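Local structure of iron-chelator utilization protein (Thermobifida fusca TM51, 4YHB) at residues 31-36 with 105-110. The protein binds flavin-adenine dinucleotide and, as a siderophore-interacting oxidoreductase, probably takes part in releasing iron from siderophores by reducing it. Numbering follows the deposited sequence.
Sequences RMVRVD and FVVHDN. With FAD (flavin-adenine dinucleotide), chain C.
Val33 and Phe105 form an antiparallel hydrogen-bonded pair: Val33 N gives its hydrogen to Phe105 O, and Phe105 N returns one to Val33 O at 2.9 Å. Met32 and Val106 make the next, non-hydrogen-bonded pair, and beyond it a third backbone bond, Val107 N to Arg31 O at 2.8 Å, closes the pairing, straight at the hydrogen (178°). The extended chain of Arg31 carries its guanidinium off to salt bridges with Asp176 and Glu179.

Apolar side chains meet on both faces of the strand pair. On one, Val33 CG1 occupies the position between its backbone N and carbonyl carbon (chi1 64°), where this single methyl sits between Phe105 CB and Val107 CG2, each at 3.8 Å; valine, branched at CB, suits the extended strand. Val35 CG2 comes obliquely against Phe105 CE1, and Tyr89, Trp116 and Ala117 add to the packing of the large phenyl ring. On the other face the flexible Met32, bent at chi2 and chi3, brings CE to 3.6 Å from Val106 CG2.

These strands, 32-38 and 100-106, are neighbours in the six-stranded antiparallel barrel of the FAD-binding domain, and the chain leaving the second runs along the cofactor. Val106 N donates to FAD O2 of the flavin at 2.9 Å, while CG2 of the same residue packs against that oxygen. His108 lays one ring face over the adenine, FAD C5A lying 3.6 Å above its plane and offset toward the imidazole's rim, while NE2 makes a weak bond to phosphate oxygen FAD O2P. Asn110 N donates to His108 ND1, which should restrain the ring's rotation. A leucine in place of His108 would probably leave the adenine without this flat ring against it and FAD O2P without this donor.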
loop_
_atom_site.group_PDB
_atom_site.type_symbol
_atom_site.label_atom_id
_atom_site.label_comp_id
_atom_site.label_asym_id
_atom_site.label_seq_id
_atom_site.Cartn_x
_atom_site.Cartn_y
_atom_site.Cartn_z
ATOM N N ARG A 31 14.699 3.425 -5.359
ATOM C CA ARG A 31 14.217 3.304 -3.977
ATOM C C ARG A 31 13.003 2.387 -3.791
ATOM O O ARG A 31 12.329 2.456 -2.764
ATOM C CB ARG A 31 13.853 4.676 -3.428
ATOM C CG ARG A 31 15.005 5.680 -3.459
ATOM C CD ARG A 31 14.428 7.057 -3.177
ATOM N NE ARG A 31 15.424 8.112 -3.000
ATOM C CZ ARG A 31 15.959 8.807 -3.988
ATOM N NH1 ARG A 31 15.624 8.525 -5.244
ATOM N NH2 ARG A 31 16.831 9.787 -3.718
ATOM N N MET A 32 12.709 1.564 -4.788
ATOM C CA MET A 32 11.608 0.615 -4.670
ATOM C C MET A 32 11.974 -0.744 -5.250
ATOM O O MET A 32 12.534 -0.838 -6.345
ATOM C CB MET A 32 10.341 1.138 -5.356
ATOM C CG MET A 32 9.124 0.306 -4.953
ATOM S SD MET A 32 7.583 1.202 -4.815
ATOM C CE MET A 32 8.003 2.504 -3.662
ATOM N N VAL A 33 11.647 -1.794 -4.508
ATOM C CA VAL A 33 11.951 -3.140 -4.947
ATOM C C VAL A 33 10.671 -3.970 -4.944
ATOM O O VAL A 33 9.874 -3.918 -4.000
ATOM C CB VAL A 33 13.046 -3.785 -4.068
ATOM C CG1 VAL A 33 12.574 -3.964 -2.622
ATOM C CG2 VAL A 33 13.471 -5.111 -4.658
ATOM N N ARG A 34 10.465 -4.693 -6.043
ATOM C CA ARG A 34 9.269 -5.484 -6.260
ATOM C C ARG A 34 9.652 -6.932 -6.052
ATOM O O ARG A 34 10.594 -7.429 -6.681
ATOM C CB ARG A 34 8.707 -5.237 -7.665
ATOM C CG ARG A 34 7.514 -6.091 -8.034
ATOM C CD ARG A 34 6.802 -5.551 -9.263
ATOM N NE ARG A 34 6.193 -4.253 -8.983
ATOM C CZ ARG A 34 5.699 -3.437 -9.906
ATOM N NH1 ARG A 34 5.752 -3.764 -11.191
ATOM N NH2 ARG A 34 5.162 -2.285 -9.538
ATOM N N VAL A 35 8.942 -7.591 -5.138
ATOM C CA VAL A 35 9.301 -8.924 -4.686
ATOM C C VAL A 35 8.133 -9.869 -4.945
ATOM O O VAL A 35 6.993 -9.543 -4.592
ATOM C CB VAL A 35 9.656 -8.903 -3.178
ATOM C CG1 VAL A 35 9.920 -10.310 -2.646
ATOM C CG2 VAL A 35 10.848 -7.976 -2.918
ATOM N N ASP A 36 8.397 -11.017 -5.573
ATOM C CA ASP A 36 7.369 -12.057 -5.688
ATOM C C ASP A 36 7.611 -13.134 -4.632
ATOM O O ASP A 36 8.719 -13.674 -4.561
ATOM C CB ASP A 36 7.367 -12.700 -7.082
ATOM C CG ASP A 36 7.018 -11.720 -8.198
ATOM O OD1 ASP A 36 6.289 -10.731 -7.947
ATOM O OD2 ASP A 36 7.477 -11.951 -9.345
ATOM N N PHE A 105 8.132 -2.837 -2.000
ATOM C CA PHE A 105 8.721 -2.278 -0.779
ATOM C C PHE A 105 9.415 -0.946 -1.050
ATOM O O PHE A 105 10.247 -0.861 -1.959
ATOM C CB PHE A 105 9.790 -3.197 -0.181
ATOM C CG PHE A 105 9.288 -4.511 0.329
ATOM C CD1 PHE A 105 9.001 -5.544 -0.542
ATOM C CD2 PHE A 105 9.191 -4.737 1.698
ATOM C CE1 PHE A 105 8.568 -6.788 -0.054
ATOM C CE2 PHE A 105 8.757 -5.968 2.195
ATOM C CZ PHE A 105 8.447 -6.994 1.318
ATOM N N VAL A 106 9.137 0.065 -0.232
ATOM C CA VAL A 106 10.011 1.238 -0.224
ATOM C C VAL A 106 11.328 0.832 0.416
ATOM O O VAL A 106 11.342 0.218 1.481
ATOM C CB VAL A 106 9.433 2.428 0.554
ATOM C CG1 VAL A 106 10.498 3.566 0.655
ATOM C CG2 VAL A 106 8.170 2.940 -0.105
ATOM N N VAL A 107 12.436 1.156 -0.238
ATOM C CA VAL A 107 13.743 0.868 0.338
ATOM C C VAL A 107 14.184 2.121 1.070
ATOM O O VAL A 107 14.352 3.158 0.446
ATOM C CB VAL A 107 14.762 0.461 -0.752
ATOM C CG1 VAL A 107 16.101 0.075 -0.137
ATOM C CG2 VAL A 107 14.194 -0.679 -1.602
ATOM N N HIS A 108 14.294 2.033 2.394
ATOM C CA HIS A 108 14.740 3.148 3.229
ATOM C C HIS A 108 15.518 2.568 4.417
ATOM O O HIS A 108 15.459 1.360 4.679
ATOM C CB HIS A 108 13.549 3.998 3.713
ATOM C CG HIS A 108 12.649 3.274 4.670
ATOM N ND1 HIS A 108 12.745 3.417 6.037
ATOM C CD2 HIS A 108 11.661 2.368 4.456
ATOM C CE1 HIS A 108 11.846 2.641 6.626
ATOM N NE2 HIS A 108 11.178 1.991 5.690
ATOM N N ASP A 109 16.228 3.427 5.142
ATOM C CA ASP A 109 17.136 2.991 6.201
ATOM C C ASP A 109 16.585 3.154 7.609
ATOM O O ASP A 109 17.288 2.886 8.576
ATOM C CB ASP A 109 18.452 3.771 6.120
ATOM C CG ASP A 109 19.427 3.170 5.136
ATOM O OD1 ASP A 109 19.252 1.986 4.773
ATOM O OD2 ASP A 109 20.374 3.883 4.732
ATOM N N ASN A 110 15.343 3.595 7.740
ATOM C CA ASN A 110 14.871 3.999 9.060
ATOM C C ASN A 110 14.219 2.890 9.883
ATOM O O ASN A 110 13.964 3.080 11.070
ATOM C CB ASN A 110 13.903 5.165 8.916
ATOM C CG ASN A 110 14.502 6.312 8.125
ATOM O OD1 ASN A 110 13.934 6.761 7.134
ATOM N ND2 ASN A 110 15.664 6.771 8.547
HETATM P PA FAD C . 9.234 1.232 11.053
HETATM O O1A FAD C . 9.924 0.407 12.148
HETATM O O2A FAD C . 7.668 1.067 11.098
HETATM O O5B FAD C . 9.499 2.789 11.370
HETATM C C5B FAD C . 10.752 3.223 11.759
HETATM C C4B FAD C . 10.925 4.703 11.365
HETATM O O4B FAD C . 10.992 4.873 9.975
HETATM C C3B FAD C . 9.827 5.557 11.841
HETATM O O3B FAD C . 10.410 6.754 12.242
HETATM C C2B FAD C . 9.009 5.756 10.692
HETATM O O2B FAD C . 8.352 7.017 10.654
HETATM C C1B FAD C . 9.963 5.715 9.574
HETATM N N9A FAD C . 9.428 5.210 8.316
HETATM C C8A FAD C . 8.567 4.182 8.153
HETATM N N7A FAD C . 8.335 4.019 6.843
HETATM C C5A FAD C . 9.085 4.923 6.170
HETATM C C6A FAD C . 9.262 5.228 4.820
HETATM N N6A FAD C . 8.575 4.477 3.830
HETATM N N1A FAD C . 10.094 6.223 4.469
HETATM C C2A FAD C . 10.758 6.935 5.405
HETATM N N3A FAD C . 10.611 6.668 6.706
HETATM C C4A FAD C . 9.775 5.684 7.105
HETATM N N1 FAD C . 4.902 0.488 2.577
HETATM C C2 FAD C . 5.520 0.069 1.472
HETATM O O2 FAD C . 6.700 0.334 1.297
HETATM N N3 FAD C . 4.802 -0.662 0.565
HETATM C C4 FAD C . 3.500 -0.962 0.759
HETATM O O4 FAD C . 2.916 -1.627 -0.087
HETATM C C4X FAD C . 2.826 -0.527 1.900
HETATM N N5 FAD C . 1.493 -0.799 2.149
HETATM C C5X FAD C . 0.914 -0.359 3.290
HETATM C C6 FAD C . -0.432 -0.638 3.549
HETATM C C7 FAD C . -0.979 -0.239 4.598
HETATM C C7M FAD C . -2.465 -0.609 4.769
HETATM C C8 FAD C . -0.454 0.412 5.515
HETATM C C8M FAD C . -1.162 0.883 6.754
HETATM C C9 FAD C . 0.864 0.770 5.421
HETATM C C9A FAD C . 1.760 0.410 4.236
HETATM N N10 FAD C . 3.031 0.667 3.970
HETATM C C10 FAD C . 3.593 0.223 2.824
HETATM C "C1'" FAD C . 3.833 1.458 4.929
HETATM C "C2'" FAD C . 4.641 0.603 5.856
HETATM O "O2'" FAD C . 3.802 -0.188 6.600
HETATM C "C3'" FAD C . 5.495 1.552 6.769
HETATM O "O3'" FAD C . 6.253 2.360 5.925
HETATM C "C4'" FAD C . 6.305 0.864 7.835
HETATM O "O4'" FAD C . 6.603 1.746 8.832
HETATM C "C5'" FAD C . 7.639 0.299 7.320
HETATM O "O5'" FAD C . 8.222 -0.630 8.201
HETATM P P FAD C . 9.669 -0.280 8.732
HETATM O O1P FAD C . 9.955 -1.456 9.692
HETATM O O2P FAD C . 10.488 0.023 7.448
HETATM O O3P FAD C . 10.020 0.926 9.691
#